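Local structure of iminosuccinate reductase (Paracoccus denitrificans, 6RQA) at residues V231-D243 / R302-G314. The protein catalyses the NADH-dependent reduction of iminosuccinate to L-aspartate, which regenerates the amino-group donor of the beta-hydroxyaspartate cycle during glyoxylate assimilation. Numbering follows the deposited sequence.
With NAD (nicotinamide-adenine-dinucleotide), chain C.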
loop_
_atom_site.group_PDB
_atom_site.type_symbol
_atom_site.label_atom_id
_atom_site.label_comp_id
_atom_site.label_asym_id
_atom_site.label_seq_id
_atom_site.Cartn_x
_atom_site.Cartn_y
_atom_site.Cartn_z
ATOM N N VAL A 231 -1.134 -22.437 -33.102
ATOM C CA VAL A 231 0.031 -21.637 -33.460
ATOM C C VAL A 231 0.916 -22.434 -34.410
ATOM O O VAL A 231 1.363 -23.541 -34.087
ATOM C CB VAL A 231 0.807 -21.211 -32.208
ATOM C CG1 VAL A 231 2.009 -20.363 -32.593
ATOM C CG2 VAL A 231 -0.105 -20.453 -31.258
ATOM N N LYS A 232 1.175 -21.870 -35.587
ATOM C CA LYS A 232 2.041 -22.481 -36.583
ATOM C C LYS A 232 3.062 -21.455 -37.056
ATOM O O LYS A 232 2.742 -20.271 -37.203
ATOM C CB LYS A 232 1.235 -23.011 -37.780
ATOM C CG LYS A 232 0.085 -23.949 -37.417
ATOM C CD LYS A 232 0.472 -25.420 -37.538
ATOM C CE LYS A 232 1.216 -25.922 -36.309
ATOM N NZ LYS A 232 1.570 -27.363 -36.423
ATOM N N GLY A 233 4.289 -21.913 -37.287
ATOM C CA GLY A 233 5.343 -21.059 -37.777
ATOM C C GLY A 233 5.890 -20.127 -36.713
ATOM O O GLY A 233 5.497 -20.182 -35.544
ATOM N N PRO A 234 6.822 -19.258 -37.102
ATOM C CA PRO A 234 7.368 -18.282 -36.149
ATOM C C PRO A 234 6.286 -17.332 -35.656
ATOM O O PRO A 234 5.577 -16.703 -36.446
ATOM C CB PRO A 234 8.439 -17.548 -36.966
ATOM C CG PRO A 234 8.789 -18.491 -38.072
ATOM C CD PRO A 234 7.517 -19.213 -38.400
ATOM N N THR A 235 6.165 -17.227 -34.333
ATOM C CA THR A 235 5.106 -16.440 -33.720
ATOM C C THR A 235 5.578 -15.913 -32.372
ATOM O O THR A 235 6.209 -16.640 -31.602
ATOM C CB THR A 235 3.830 -17.274 -33.537
ATOM O OG1 THR A 235 3.370 -17.741 -34.811
ATOM C CG2 THR A 235 2.733 -16.449 -32.881
ATOM N N HIS A 236 5.276 -14.647 -32.100
ATOM C CA HIS A 236 5.453 -14.058 -30.780
ATOM C C HIS A 236 4.084 -13.787 -30.172
ATOM O O HIS A 236 3.243 -13.133 -30.796
ATOM C CB HIS A 236 6.264 -12.764 -30.845
ATOM C CG HIS A 236 6.251 -11.985 -29.566
ATOM N ND1 HIS A 236 6.705 -12.506 -28.372
ATOM C CD2 HIS A 236 5.828 -10.729 -29.290
ATOM C CE1 HIS A 236 6.566 -11.602 -27.419
ATOM N NE2 HIS A 236 6.037 -10.515 -27.948
ATOM N N ILE A 237 3.867 -14.286 -28.959
ATOM C CA ILE A 237 2.584 -14.176 -28.276
ATOM C C ILE A 237 2.777 -13.276 -27.064
ATOM O O ILE A 237 3.493 -13.632 -26.120
ATOM C CB ILE A 237 2.038 -15.549 -27.863
ATOM C CG1 ILE A 237 2.011 -16.496 -29.064
ATOM C CG2 ILE A 237 0.647 -15.406 -27.261
ATOM C CD1 ILE A 237 1.562 -17.902 -28.724
ATOM N N ALA A 238 2.135 -12.110 -27.082
ATOM C CA ALA A 238 2.163 -11.181 -25.955
ATOM C C ALA A 238 0.901 -11.422 -25.131
ATOM O O ALA A 238 -0.149 -10.829 -25.379
ATOM C CB ALA A 238 2.262 -9.740 -26.439
ATOM N N ALA A 239 1.011 -12.310 -24.143
ATOM C CA ALA A 239 -0.111 -12.647 -23.273
ATOM C C ALA A 239 -0.218 -11.597 -22.174
ATOM O O ALA A 239 0.620 -11.545 -21.269
ATOM C CB ALA A 239 0.067 -14.044 -22.687
ATOM N N MET A 240 -1.253 -10.760 -22.248
ATOM C CA MET A 240 -1.417 -9.650 -21.323
ATOM C C MET A 240 -2.644 -9.762 -20.430
ATOM O O MET A 240 -2.762 -8.985 -19.479
ATOM C CB MET A 240 -1.493 -8.321 -22.095
ATOM C CG MET A 240 -0.390 -8.127 -23.124
ATOM S SD MET A 240 1.252 -8.029 -22.388
ATOM C CE MET A 240 1.079 -6.568 -21.365
ATOM N N GLY A 241 -3.549 -10.700 -20.698
ATOM C CA GLY A 241 -4.811 -10.758 -19.985
ATOM C C GLY A 241 -4.752 -11.377 -18.603
ATOM O O GLY A 241 -5.402 -10.884 -17.675
ATOM N N THR A 242 -3.986 -12.455 -18.448
ATOM C CA THR A 242 -3.964 -13.206 -17.195
ATOM C C THR A 242 -3.101 -12.473 -16.175
ATOM O O THR A 242 -1.870 -12.457 -16.285
ATOM C CB THR A 242 -3.446 -14.623 -17.428
ATOM O OG1 THR A 242 -4.291 -15.292 -18.374
ATOM C CG2 THR A 242 -3.438 -15.403 -16.122
ATOM N N ASP A 243 -3.748 -11.869 -15.174
ATOM C CA ASP A 243 -3.054 -11.188 -14.087
ATOM C C ASP A 243 -3.614 -11.586 -12.726
ATOM O O ASP A 243 -3.425 -10.860 -11.746
ATOM C CB ASP A 243 -3.127 -9.669 -14.263
ATOM C CG ASP A 243 -4.554 -9.154 -14.321
ATOM O OD1 ASP A 243 -5.492 -9.979 -14.355
ATOM O OD2 ASP A 243 -4.737 -7.919 -14.332
ATOM N N ARG A 302 14.823 -14.104 -28.788
ATOM C CA ARG A 302 14.168 -15.151 -29.567
ATOM C C ARG A 302 15.165 -16.207 -30.031
ATOM O O ARG A 302 14.968 -17.405 -29.799
ATOM C CB ARG A 302 13.441 -14.534 -30.762
ATOM C CG ARG A 302 13.082 -15.531 -31.852
ATOM C CD ARG A 302 12.244 -14.884 -32.944
ATOM N NE ARG A 302 10.898 -14.567 -32.477
ATOM C CZ ARG A 302 9.871 -15.408 -32.535
ATOM N NH1 ARG A 302 10.034 -16.622 -33.042
ATOM N NH2 ARG A 302 8.682 -15.035 -32.086
ATOM N N GLY A 303 16.242 -15.782 -30.684
ATOM C CA GLY A 303 17.194 -16.721 -31.243
ATOM C C GLY A 303 16.606 -17.515 -32.391
ATOM O O GLY A 303 16.178 -16.939 -33.397
ATOM N N ASP A 304 16.573 -18.840 -32.252
ATOM C CA ASP A 304 15.999 -19.720 -33.261
ATOM C C ASP A 304 14.722 -20.400 -32.787
ATOM O O ASP A 304 14.280 -21.372 -33.409
ATOM C CB ASP A 304 17.024 -20.769 -33.694
ATOM C CG ASP A 304 18.114 -20.186 -34.571
ATOM O OD1 ASP A 304 17.780 -19.514 -35.569
ATOM O OD2 ASP A 304 19.305 -20.394 -34.256
ATOM N N ALA A 305 14.120 -19.918 -31.704
ATOM C CA ALA A 305 12.869 -20.487 -31.230
ATOM C C ALA A 305 11.730 -20.129 -32.177
ATOM O O ALA A 305 11.719 -19.061 -32.797
ATOM C CB ALA A 305 12.557 -19.993 -29.820
ATOM N N GLU A 306 10.762 -21.036 -32.285
ATOM C CA GLU A 306 9.633 -20.819 -33.178
ATOM C C GLU A 306 8.490 -20.062 -32.517
ATOM O O GLU A 306 7.744 -19.360 -33.208
ATOM C CB GLU A 306 9.116 -22.156 -33.716
ATOM C CG GLU A 306 8.704 -23.146 -32.641
ATOM C CD GLU A 306 8.051 -24.386 -33.215
ATOM O OE1 GLU A 306 7.648 -24.354 -34.398
ATOM O OE2 GLU A 306 7.942 -25.392 -32.484
ATOM N N VAL A 307 8.328 -20.186 -31.201
ATOM C CA VAL A 307 7.262 -19.503 -30.476
ATOM C C VAL A 307 7.864 -18.845 -29.245
ATOM O O VAL A 307 8.498 -19.517 -28.424
ATOM C CB VAL A 307 6.127 -20.461 -30.074
ATOM C CG1 VAL A 307 5.077 -19.720 -29.259
ATOM C CG2 VAL A 307 5.496 -21.092 -31.307
ATOM N N THR A 308 7.674 -17.534 -29.120
ATOM C CA THR A 308 8.055 -16.787 -27.933
ATOM C C THR A 308 6.803 -16.232 -27.267
ATOM O O THR A 308 5.831 -15.872 -27.938
ATOM C CB THR A 308 9.014 -15.637 -28.269
ATOM O OG1 THR A 308 8.396 -14.752 -29.211
ATOM C CG2 THR A 308 10.310 -16.177 -28.857
ATOM N N ILE A 309 6.828 -16.173 -25.938
ATOM C CA ILE A 309 5.704 -15.682 -25.151
ATOM C C ILE A 309 6.223 -14.670 -24.140
ATOM O O ILE A 309 7.228 -14.919 -23.464
ATOM C CB ILE A 309 4.959 -16.825 -24.433
ATOM C CG1 ILE A 309 4.315 -17.771 -25.445
ATOM C CG2 ILE A 309 3.903 -16.269 -23.492
ATOM C CD1 ILE A 309 3.558 -18.912 -24.804
ATOM N N PHE A 310 5.546 -13.530 -24.043
ATOM C CA PHE A 310 5.790 -12.551 -22.992
ATOM C C PHE A 310 4.601 -12.559 -22.043
ATOM O O PHE A 310 3.484 -12.209 -22.440
ATOM C CB PHE A 310 6.008 -11.152 -23.564
ATOM C CG PHE A 310 5.963 -10.069 -22.526
ATOM C CD1 PHE A 310 6.921 -10.012 -21.526
ATOM C CD2 PHE A 310 4.962 -9.114 -22.544
ATOM C CE1 PHE A 310 6.882 -9.021 -20.563
ATOM C CE2 PHE A 310 4.918 -8.118 -21.587
ATOM C CZ PHE A 310 5.879 -8.072 -20.594
ATOM N N ASP A 311 4.845 -12.957 -20.794
ATOM C CA ASP A 311 3.786 -13.067 -19.789
ATOM C C ASP A 311 3.680 -11.736 -19.049
ATOM O O ASP A 311 4.254 -11.531 -17.978
ATOM C CB ASP A 311 4.069 -14.225 -18.841
ATOM C CG ASP A 311 2.884 -14.562 -17.959
ATOM O OD1 ASP A 311 1.801 -13.975 -18.160
ATOM O OD2 ASP A 311 3.038 -15.418 -17.063
ATOM N N GLY A 312 2.925 -10.817 -19.642
ATOM C CA GLY A 312 2.721 -9.512 -19.046
ATOM C C GLY A 312 1.723 -9.529 -17.906
ATOM O O GLY A 312 0.514 -9.638 -18.132
ATOM N N THR A 313 2.219 -9.420 -16.673
ATOM C CA THR A 313 1.359 -9.430 -15.498
ATOM C C THR A 313 1.095 -8.043 -14.932
ATOM O O THR A 313 0.071 -7.849 -14.267
ATOM C CB THR A 313 1.969 -10.306 -14.395
ATOM O OG1 THR A 313 3.208 -9.734 -13.957
ATOM C CG2 THR A 313 2.222 -11.712 -14.911
ATOM N N GLY A 314 1.984 -7.084 -15.175
ATOM C CA GLY A 314 1.819 -5.746 -14.643
ATOM C C GLY A 314 2.570 -5.537 -13.344
ATOM O O GLY A 314 2.300 -6.217 -12.349
HETATM P PA NAD C . -12.712 -5.759 -20.755
HETATM O O1A NAD C . -13.662 -6.516 -19.869
HETATM O O2A NAD C . -12.848 -4.440 -21.443
HETATM O O5B NAD C . -12.741 -6.843 -22.110
HETATM C C5B NAD C . -12.711 -8.120 -21.604
HETATM C C4B NAD C . -12.650 -9.092 -22.754
HETATM O O4B NAD C . -12.446 -10.388 -22.226
HETATM C C3B NAD C . -14.042 -9.064 -23.380
HETATM O O3B NAD C . -13.967 -8.092 -24.372
HETATM C C2B NAD C . -14.158 -10.484 -23.947
HETATM O O2B NAD C . -13.606 -10.588 -25.217
HETATM C C1B NAD C . -13.240 -11.315 -22.964
HETATM N N9A NAD C . -14.039 -12.043 -21.973
HETATM C C8A NAD C . -14.940 -11.564 -21.002
HETATM N N7A NAD C . -15.481 -12.540 -20.274
HETATM C C5A NAD C . -14.908 -13.719 -20.785
HETATM C C6A NAD C . -15.065 -15.090 -20.447
HETATM N N6A NAD C . -15.913 -15.441 -19.439
HETATM N N1A NAD C . -14.368 -16.057 -21.126
HETATM C C2A NAD C . -13.537 -15.622 -22.126
HETATM N N3A NAD C . -13.284 -14.367 -22.556
HETATM C C4A NAD C . -14.003 -13.427 -21.850
HETATM O O3 NAD C . -11.367 -6.032 -19.911
HETATM P PN NAD C . -10.160 -5.054 -20.231
HETATM O O1N NAD C . -9.786 -4.740 -21.659
HETATM O O2N NAD C . -10.223 -4.169 -19.038
HETATM O O5D NAD C . -8.686 -5.934 -19.753
HETATM C C5D NAD C . -8.911 -7.248 -20.034
HETATM C C4D NAD C . -7.885 -8.071 -19.297
HETATM O O4D NAD C . -6.649 -7.326 -19.256
HETATM C C3D NAD C . -8.382 -8.208 -17.827
HETATM O O3D NAD C . -8.293 -9.555 -17.524
HETATM C C2D NAD C . -7.357 -7.377 -17.035
HETATM O O2D NAD C . -6.972 -7.947 -15.830
HETATM C C1D NAD C . -6.137 -7.523 -17.976
HETATM N N1N NAD C . -5.155 -6.399 -17.706
HETATM C C2N NAD C . -3.836 -6.747 -17.705
HETATM C C3N NAD C . -2.871 -5.771 -17.463
HETATM C C7N NAD C . -1.453 -6.238 -17.483
HETATM O O7N NAD C . -0.516 -5.476 -17.276
HETATM N N7N NAD C . -1.250 -7.571 -17.748
HETATM C C4N NAD C . -3.265 -4.455 -17.224
HETATM C C5N NAD C . -4.616 -4.129 -17.228
HETATM C C6N NAD C . -5.576 -5.118 -17.473
HETATM O O HOH W 1 -0.269 -12.447 -18.749
#
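Strands 235-239 and 307-311 pair in parallel, residue for residue from Thr-235 with Val-307 to Ala-239 with Asp-311, as neighbouring strands of the parallel sheet in the Rossmann-type NAD-binding domain. The middle is buried and regularly bonded: Ile-237 N donates to Thr-308 O (2.7 Å, 167° at the hydrogen), and Ile-237 O accepts from Phe-310 N. On one face the beta-branched chains of Ile-237, Val-307 and Ile-309 pack together, Ile-237 CD1 lying 4.0 Å from Val-307 CG1. The other face carries His-236, Thr-308 and Phe-310, with His-236 and Phe-310 touching helix 125-143. There His-236 and Thr-308 cross at about a right angle; Thr-308 chi1 of 59° sets OG1 between its own N and carbonyl carbon, where it meets His-236 ND1 at the edge of the imidazole in a 2.9 Å hydrogen bond. Ser-139 OG bonds NE2, so partners at both nitrogens fix the ring's rotation. Met-240, bent at chi2 and chi3, brings its flexible thioether back to Phe-310 in an oblique Met-aromatic contact, SD to CE2 3.8 Å.

The N-terminal end is looser: Pro-234 and Glu-306 are solvent-exposed, and Gly-233 has the positive phi that glycine readily adopts. Thr-308 CG2 lies over one face of the Arg-302 guanidinium, whose NH2 donates to Thr-235 O from above the carbonyl plane while NE bonds Leu-143 O.

At the C-terminal ends, the strands open onto the cofactor. Gly-312, with no side chain, lets the backbone pass close to the Met-240 thioether, and the nicotinamide amide N7N bridges the strand ends, donating to Met-240 O and Gly-312 O, each at 2.7 Å.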